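Outer membrane porin protein 32 (Delftia acidovorans, PDB 2FGQ) forms anion-selective channels across the outer membrane as a homotrimeric porin and binds malate in its pore. Local coordinates at residues S98-S103 / P182-L187; G209-Y212 / A217-S220; R119-G124 / T238-L243; G244-A247 / G253-K256. All blocks are in the same frame, centred on the assembly; numbering follows the deposited sequence.

Contact 1 (S98-S103 / P182-L187); sequences SQKLTS and PLSASL. With MLT (D-malate), chain H.
The 98-103 segment, helical at its start and 3-10 in its last two residues, lies against strand 183-187 with L101 and S186 closest in backbone, their CA atoms 6.9 Å apart. The fold is the 16-stranded porin barrel: the long loop between strands 86-90 and 137-141 folds into the barrel and meets the inner side of the wall, here strand 183-196. K100 reaches the wall with a doubly bent chain (chi2 68°, chi4 67°) that lays its methylenes over the hydroxyl of S186 and brings NZ back to it; NZ donates to S186 OG at 2.8 Å. The ammonium also forms a salt bridge with D179, which in turn bonds S184 OG, and Y104 OH is hydrogen-bonded to both serines, so charge and hydroxyls form one connected polar patch. Beside it L101 supplies the apolar part of the contact. Both its methyls touch S186, with CD1 3.8 Å from S186 O and CD2 4.0 Å from S186 CB. Further along, a water bridges loop and wall, donating to S103 OG at 2.6 Å and to S184 OG at 3.0 Å. The S103 hydroxyl spends its own proton on K100 O, 2.7 Å from S103 OG and nearly in line with the carbonyl, which ties the 3-10 turn back to the helix. T102 faces the other way, into the malate pocket: its OG1 lies within hydrogen-bonding reach of both S98 O and the malate carboxylate, 2.9 Å from malate O5.

Contact 2 (G209-Y212 / A217-S220); sequences GASY and AKLS
Y212 and L219 sit opposite each other on one face of the two-stranded pair, but the phenol ring of Y212 leans away from its partner strand. The ring packs instead on L183 of the preceding strand and on P182 just before it, while F214 meets it edge-to-face. L219 extends on the same face and packs on L243. S211 and S220 occupy the reverse face as a non-hydrogen-bonded pair, their CA atoms only 4.1 Å apart, with S211 CB 3.6 Å from S220 OG. The latter hydroxyl is hydrogen-bonded to Y104 O of the inward-folded loop, so this face looks into the barrel. K218 runs fully extended along the same side. Its CE comes 3.8 Å from S211 OG, and a water spans the polar ends, 2.7 Å from S211 OG and accepting from K218 NZ at 3.0 Å. The backbones are joined at the Y212-L219 pair by two hydrogen bonds: Y212 N donates to L219 O at 2.9 Å, and L219 N returns to Y212 O at 3.0 Å. L219 O also takes a CA-H...O contact from S211 CA, at 3.1 Å. With the strand segments at 169°, this is the antiparallel hairpin joining strands 199-213 and 218-230, a unit of the up-and-down barrel wall of porins.

Contact 3 (R119-G124 / T238-L243); sequences RNWAAG and TNSYML
The loop that folds into the porin barrel meets strand 235-249 here through W121, part of a type I turn (N120 to A123), which lies against T238 and S240. Methyl CG2 of T238 sits over the centre of the six-membered ring, 3.5 Å from its centroid and only 8° off the normal, a CH-pi contact. On the same face the threonine hydroxyl lies near the CG-CD2 bond, OG1 3.6 Å from W121 CG; chi1 of T238 (-55°) turns both its branches to the indole. S240 OG approaches obliquely, 3.7 Å from W121 CZ2. On the opposite face R119 CG rests near the rim, so the indole is sandwiched between a loop methylene and a wall methyl. At the far end of the turn, N120 holds G124 with both ends of its amide: OD1 accepts from G124 N at 2.8 Å, on a lone pair, and ND2 donates to G124 O at 2.9 Å. No hydrogen bond links the two segments. The indole N-H is spent within the loop, on G117 O, which leaves the contact with T238 and S240 to dispersion and CH-pi attraction.

Contact 4 (G244-A247 / G253-K256); sequences GASA and GEVK. With SO4 (sulfate ion), chain F.
Diagonal to S246 across the antiparallel beta hairpin of strands 235-249 and 253-264, the acidic E254 turns its carboxylate to an anion: OE1 lies 2.6 Å from sulfate O2, a separation at which one of the two acid groups probably carries a proton. K256, two residues on, brings its ammonium to the same oxygen, NZ donating to sulfate O2 at 2.7 Å. The sulfate, probably from the crystallisation liquor, is thus held on the inner side of the barrel wall by K256 and R329, with E254 as its closest neighbour. K256 NZ has a further partner in L106 O of the inward-folded loop. The two strand segments run at 165° to each other. A247 and V255 form their hydrogen-bonded pair: A247 N reaches V255 O at 2.9 Å, and V255 N returns to A247 O at 3.0 Å. On that pair's face the only side-chain touch is apolar, A247 CB to V255 CG1 at 4.2 Å. The polar face carries the non-hydrogen-bonded pair S246 and K256. Alongside runs the extended chain of E254, whose CG, anti to the backbone N (chi1 180°), starts it on the course that carries the carboxylate out to sulfate and water. That water joins the two strands, 2.7 Å from S246 OG and donating to E254 OE2 at 3.2 Å.

In the fold
Contacts 1, 2 and 4 follow one another around the barrel wall. Contact 1 passes into contact 2 through the backbone hydrogen bond between S184 O and S211 N (2.8 Å), their centres 10 Å apart; contact 2 passes into contact 4 through K218 N to S246 O (2.8 Å), centres 11 Å apart. The wall segment of contact 3 runs straight on into that of contact 4 along strand 235-249, though the centres are 24 Å apart, and L243 of contact 3 packs on L219 of contact 2. Contacts 1 and 3 join the inward loop to the wall at two places 18 Å apart. Contact 1 alone contributes to the malate pocket, through T102; the side chains of K256, S220 and W121 lie about 12, 13 and 14 Å from malate.

Contact 1 (S98-S103 / P182-L187)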
# COMPACT_ATOMS: atom_id res chain seq x y z
N SER A 98 -1.50 26.03 3.80
CA SER A 98 -2.07 25.51 2.57
C SER A 98 -3.53 25.09 2.76
O SER A 98 -4.36 25.36 1.88
CB SER A 98 -1.27 24.34 2.02
OG SER A 98 -1.42 23.23 2.88
N GLN A 99 -3.84 24.48 3.89
CA GLN A 99 -5.21 24.04 4.18
C GLN A 99 -6.19 25.20 4.04
O GLN A 99 -7.24 25.09 3.41
CB GLN A 99 -5.32 23.39 5.55
CG GLN A 99 -6.67 22.69 5.71
CD GLN A 99 -6.82 22.01 7.00
OE1 GLN A 99 -6.63 20.80 7.08
NE2 GLN A 99 -7.19 22.76 8.02
N LYS A 100 -5.81 26.34 4.58
CA LYS A 100 -6.73 27.46 4.57
C LYS A 100 -6.68 28.24 3.26
O LYS A 100 -7.72 28.63 2.74
CB LYS A 100 -6.41 28.39 5.74
CG LYS A 100 -7.48 29.45 5.99
CD LYS A 100 -8.78 28.85 6.49
CE LYS A 100 -9.71 29.89 7.12
NZ LYS A 100 -10.19 30.82 6.14
N LEU A 101 -5.50 28.49 2.74
CA LEU A 101 -5.39 29.41 1.60
C LEU A 101 -5.75 28.73 0.27
O LEU A 101 -6.21 29.39 -0.66
CB LEU A 101 -4.01 30.04 1.52
CG LEU A 101 -3.79 31.23 2.48
CD1 LEU A 101 -4.60 32.42 1.99
CD2 LEU A 101 -4.09 30.93 3.91
N THR A 102 -5.58 27.41 0.14
CA THR A 102 -6.00 26.76 -1.10
C THR A 102 -7.53 26.79 -1.27
O THR A 102 -8.01 26.58 -2.35
CB THR A 102 -5.50 25.29 -1.26
OG1 THR A 102 -5.89 24.50 -0.14
CG2 THR A 102 -4.01 25.23 -1.32
N SER A 103 -8.27 27.07 -0.20
CA SER A 103 -9.73 27.19 -0.30
C SER A 103 -10.19 28.33 -1.25
O SER A 103 -11.34 28.30 -1.72
CB SER A 103 -10.35 27.36 1.10
OG SER A 103 -10.18 28.71 1.55
N PRO A 182 -20.66 33.94 3.84
CA PRO A 182 -20.43 34.54 2.51
C PRO A 182 -19.05 35.15 2.30
O PRO A 182 -18.53 35.13 1.21
CB PRO A 182 -21.52 35.61 2.41
CG PRO A 182 -21.91 35.91 3.79
CD PRO A 182 -21.74 34.65 4.57
N LEU A 183 -18.48 35.70 3.36
CA LEU A 183 -17.19 36.38 3.30
C LEU A 183 -16.10 35.56 3.97
O LEU A 183 -16.28 35.04 5.06
CB LEU A 183 -17.28 37.74 3.98
CG LEU A 183 -15.98 38.54 4.09
CD1 LEU A 183 -15.47 38.92 2.74
CD2 LEU A 183 -16.13 39.79 4.96
N SER A 184 -14.98 35.47 3.29
CA SER A 184 -13.79 34.79 3.80
C SER A 184 -12.56 35.58 3.43
O SER A 184 -12.42 36.01 2.28
CB SER A 184 -13.71 33.38 3.17
OG SER A 184 -12.62 32.62 3.70
N ALA A 185 -11.67 35.77 4.40
CA ALA A 185 -10.37 36.36 4.11
C ALA A 185 -9.34 35.76 5.07
O ALA A 185 -9.63 35.55 6.23
CB ALA A 185 -10.42 37.85 4.30
N SER A 186 -8.14 35.54 4.57
CA SER A 186 -7.10 34.90 5.36
C SER A 186 -5.73 35.42 5.00
O SER A 186 -5.46 35.68 3.83
CB SER A 186 -7.07 33.37 5.12
OG SER A 186 -8.35 32.75 5.15
N LEU A 187 -4.87 35.50 6.01
CA LEU A 187 -3.46 35.83 5.84
C LEU A 187 -2.64 34.71 6.44
O LEU A 187 -2.78 34.40 7.62
CB LEU A 187 -3.12 37.14 6.54
CG LEU A 187 -1.62 37.50 6.59
CD1 LEU A 187 -1.10 37.80 5.21
CD2 LEU A 187 -1.43 38.69 7.54
C1 MLT H . -5.32 18.16 -1.88
O1 MLT H . -5.96 17.73 -2.97
O2 MLT H . -5.91 18.21 -0.72
C2 MLT H . -3.93 18.67 -1.89
O3 MLT H . -3.14 17.93 -2.78
C3 MLT H . -3.97 20.16 -2.19
C4 MLT H . -5.04 20.75 -1.29
O4 MLT H . -6.16 20.13 -1.00
O5 MLT H . -4.90 21.89 -0.75
O HOH W 1 -12.37 30.14 1.97

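Contact 2 (G209-Y212 / A217-S220)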
# COMPACT_ATOMS: atom_id res chain seq x y z
N GLY A 209 -5.63 35.74 0.90
CA GLY A 209 -6.74 35.32 0.07
C GLY A 209 -8.03 35.93 0.58
O GLY A 209 -8.16 36.21 1.76
N ALA A 210 -8.98 36.13 -0.33
CA ALA A 210 -10.31 36.63 0.04
C ALA A 210 -11.33 36.16 -0.96
O ALA A 210 -11.01 35.95 -2.13
CB ALA A 210 -10.34 38.14 0.12
N SER A 211 -12.56 36.01 -0.51
CA SER A 211 -13.64 35.64 -1.40
C SER A 211 -14.96 36.14 -0.86
O SER A 211 -15.12 36.36 0.33
CB SER A 211 -13.74 34.13 -1.62
OG SER A 211 -13.98 33.40 -0.41
N TYR A 212 -15.91 36.32 -1.77
CA TYR A 212 -17.27 36.65 -1.38
C TYR A 212 -18.22 35.86 -2.22
O TYR A 212 -18.13 35.90 -3.43
CB TYR A 212 -17.56 38.16 -1.48
CG TYR A 212 -18.84 38.49 -0.74
CD1 TYR A 212 -20.05 38.51 -1.40
CD2 TYR A 212 -18.85 38.69 0.63
CE1 TYR A 212 -21.24 38.76 -0.71
CE2 TYR A 212 -20.02 38.93 1.31
CZ TYR A 212 -21.21 38.96 0.63
OH TYR A 212 -22.40 39.21 1.30
N ALA A 217 -23.22 34.11 -7.71
CA ALA A 217 -21.83 33.94 -8.17
C ALA A 217 -20.91 34.11 -6.99
O ALA A 217 -21.31 34.66 -5.95
CB ALA A 217 -21.48 34.93 -9.25
N LYS A 218 -19.67 33.65 -7.13
CA LYS A 218 -18.64 33.82 -6.10
C LYS A 218 -17.40 34.41 -6.76
O LYS A 218 -17.04 34.02 -7.87
CB LYS A 218 -18.34 32.46 -5.47
CG LYS A 218 -17.20 32.46 -4.47
CD LYS A 218 -17.09 31.11 -3.74
CE LYS A 218 -16.07 31.20 -2.64
NZ LYS A 218 -15.81 29.85 -1.99
N LEU A 219 -16.78 35.36 -6.09
CA LEU A 219 -15.54 35.96 -6.54
C LEU A 219 -14.46 35.60 -5.53
O LEU A 219 -14.69 35.66 -4.32
CB LEU A 219 -15.71 37.48 -6.58
CG LEU A 219 -14.55 38.30 -7.12
CD1 LEU A 219 -14.28 38.07 -8.63
CD2 LEU A 219 -14.86 39.79 -6.80
N SER A 220 -13.27 35.26 -6.02
CA SER A 220 -12.20 34.80 -5.15
C SER A 220 -10.85 35.28 -5.69
O SER A 220 -10.66 35.31 -6.87
CB SER A 220 -12.24 33.28 -5.10
OG SER A 220 -11.43 32.81 -4.03
O HOH W 2 -13.44 30.71 -0.44

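Contact 3 (R119-G124 / T238-L243)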
# COMPACT_ATOMS: atom_id res chain seq x y z
N ARG A 119 4.08 25.52 -5.12
CA ARG A 119 4.91 24.64 -5.93
C ARG A 119 6.39 24.86 -5.55
O ARG A 119 6.74 25.85 -4.89
CB ARG A 119 4.63 24.72 -7.43
CG ARG A 119 5.12 25.92 -8.07
CD ARG A 119 4.76 25.98 -9.57
NE ARG A 119 5.40 24.92 -10.35
CZ ARG A 119 6.65 24.93 -10.78
NH1 ARG A 119 7.46 25.95 -10.53
NH2 ARG A 119 7.13 23.89 -11.44
N ASN A 120 7.23 23.93 -5.93
CA ASN A 120 8.66 24.00 -5.66
C ASN A 120 9.38 24.84 -6.73
O ASN A 120 10.05 24.34 -7.63
CB ASN A 120 9.20 22.59 -5.57
CG ASN A 120 10.63 22.53 -5.11
OD1 ASN A 120 11.24 23.57 -4.75
ND2 ASN A 120 11.17 21.30 -5.06
N TRP A 121 9.28 26.14 -6.54
CA TRP A 121 9.79 27.11 -7.49
C TRP A 121 11.30 27.06 -7.68
O TRP A 121 11.81 27.50 -8.74
CB TRP A 121 9.39 28.55 -7.07
CG TRP A 121 7.92 28.82 -7.17
CD1 TRP A 121 7.02 28.88 -6.15
CD2 TRP A 121 7.18 29.06 -8.37
NE1 TRP A 121 5.76 29.15 -6.63
CE2 TRP A 121 5.83 29.24 -8.00
CE3 TRP A 121 7.51 29.12 -9.74
CZ2 TRP A 121 4.83 29.51 -8.94
CZ3 TRP A 121 6.50 29.37 -10.67
CH2 TRP A 121 5.18 29.56 -10.26
N ALA A 122 12.02 26.58 -6.65
CA ALA A 122 13.49 26.65 -6.61
C ALA A 122 14.16 25.32 -6.74
O ALA A 122 15.37 25.22 -6.53
CB ALA A 122 13.92 27.27 -5.32
N ALA A 123 13.40 24.28 -7.05
CA ALA A 123 13.95 22.91 -6.98
C ALA A 123 14.63 22.62 -5.63
O ALA A 123 15.70 21.99 -5.54
CB ALA A 123 14.90 22.61 -8.18
N GLY A 124 13.96 23.04 -4.56
CA GLY A 124 14.35 22.61 -3.23
C GLY A 124 14.37 21.10 -3.11
O GLY A 124 13.63 20.37 -3.79
N THR A 238 9.25 34.38 -6.21
CA THR A 238 8.16 34.31 -7.13
C THR A 238 6.93 34.97 -6.50
O THR A 238 6.59 34.66 -5.35
CB THR A 238 7.81 32.83 -7.43
OG1 THR A 238 8.99 32.13 -7.89
CG2 THR A 238 6.78 32.72 -8.55
N ASN A 239 6.30 35.88 -7.24
CA ASN A 239 5.03 36.49 -6.87
C ASN A 239 3.94 35.85 -7.72
O ASN A 239 4.02 35.87 -8.97
CB ASN A 239 5.08 38.00 -7.12
CG ASN A 239 6.10 38.72 -6.23
OD1 ASN A 239 6.39 38.30 -5.13
ND2 ASN A 239 6.61 39.87 -6.73
N SER A 240 2.90 35.35 -7.06
CA SER A 240 1.83 34.63 -7.74
C SER A 240 0.49 35.29 -7.41
O SER A 240 0.25 35.66 -6.27
CB SER A 240 1.80 33.16 -7.31
OG SER A 240 3.03 32.49 -7.58
N TYR A 241 -0.35 35.44 -8.41
CA TYR A 241 -1.61 36.17 -8.28
C TYR A 241 -2.72 35.39 -8.96
O TYR A 241 -2.50 34.77 -9.98
CB TYR A 241 -1.53 37.50 -9.05
CG TYR A 241 -0.33 38.39 -8.76
CD1 TYR A 241 0.90 38.14 -9.31
CD2 TYR A 241 -0.47 39.50 -7.97
CE1 TYR A 241 1.98 38.97 -9.07
CE2 TYR A 241 0.62 40.36 -7.72
CZ TYR A 241 1.85 40.06 -8.27
OH TYR A 241 2.93 40.90 -8.06
N MET A 242 -3.93 35.42 -8.40
CA MET A 242 -5.07 34.72 -9.03
C MET A 242 -6.36 35.47 -8.71
O MET A 242 -6.50 36.03 -7.61
CB MET A 242 -5.09 33.28 -8.52
CG MET A 242 -6.29 32.44 -8.68
SD MET A 242 -6.63 31.66 -6.93
CE MET A 242 -8.04 32.72 -6.79
N LEU A 243 -7.24 35.51 -9.69
CA LEU A 243 -8.59 36.02 -9.55
C LEU A 243 -9.50 35.09 -10.30
O LEU A 243 -9.23 34.73 -11.45
CB LEU A 243 -8.73 37.43 -10.15
CG LEU A 243 -10.03 38.18 -9.83
CD1 LEU A 243 -10.26 38.33 -8.35
CD2 LEU A 243 -9.97 39.57 -10.43

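Contact 4 (G244-A247 / G253-K256)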
# COMPACT_ATOMS: atom_id res chain seq x y z
N GLY A 244 -10.59 34.70 -9.65
CA GLY A 244 -11.56 33.83 -10.27
C GLY A 244 -12.98 34.10 -9.87
O GLY A 244 -13.27 34.76 -8.86
N ALA A 245 -13.88 33.55 -10.66
CA ALA A 245 -15.30 33.61 -10.37
C ALA A 245 -15.96 32.28 -10.72
O ALA A 245 -15.53 31.59 -11.63
CB ALA A 245 -15.95 34.70 -11.15
N SER A 246 -17.00 31.96 -9.98
CA SER A 246 -17.81 30.80 -10.29
C SER A 246 -19.28 31.18 -10.17
O SER A 246 -19.61 32.18 -9.54
CB SER A 246 -17.53 29.63 -9.35
OG SER A 246 -17.77 29.97 -7.99
N ALA A 247 -20.13 30.39 -10.79
CA ALA A 247 -21.57 30.61 -10.72
C ALA A 247 -22.33 29.31 -10.96
O ALA A 247 -21.99 28.58 -11.88
CB ALA A 247 -21.97 31.61 -11.78
N GLY A 253 -25.57 22.56 -12.56
CA GLY A 253 -24.31 22.94 -13.17
C GLY A 253 -23.57 24.02 -12.42
O GLY A 253 -24.14 24.73 -11.60
N GLU A 254 -22.30 24.17 -12.74
CA GLU A 254 -21.46 25.23 -12.18
C GLU A 254 -20.41 25.56 -13.23
O GLU A 254 -19.79 24.68 -13.79
CB GLU A 254 -20.79 24.77 -10.91
CG GLU A 254 -19.91 25.81 -10.27
CD GLU A 254 -19.06 25.22 -9.17
OE1 GLU A 254 -18.76 24.00 -9.23
OE2 GLU A 254 -18.69 25.98 -8.26
N VAL A 255 -20.21 26.85 -13.49
CA VAL A 255 -19.16 27.33 -14.36
C VAL A 255 -18.13 28.06 -13.52
O VAL A 255 -18.48 28.72 -12.53
CB VAL A 255 -19.72 28.24 -15.50
CG1 VAL A 255 -20.35 29.49 -14.96
CG2 VAL A 255 -18.66 28.57 -16.48
N LYS A 256 -16.87 27.93 -13.91
CA LYS A 256 -15.75 28.54 -13.20
C LYS A 256 -14.76 29.14 -14.19
O LYS A 256 -14.46 28.55 -15.22
CB LYS A 256 -14.98 27.50 -12.35
CG LYS A 256 -15.76 26.67 -11.40
CD LYS A 256 -14.88 25.49 -10.95
CE LYS A 256 -15.61 24.49 -10.21
NZ LYS A 256 -14.62 23.55 -9.60
S SO4 F . -16.74 21.63 -7.33
O1 SO4 F . -17.96 20.90 -7.68
O2 SO4 F . -16.74 22.95 -7.98
O3 SO4 F . -16.72 21.84 -5.87
O4 SO4 F . -15.55 20.87 -7.73
O HOH W 3 -16.99 27.93 -6.33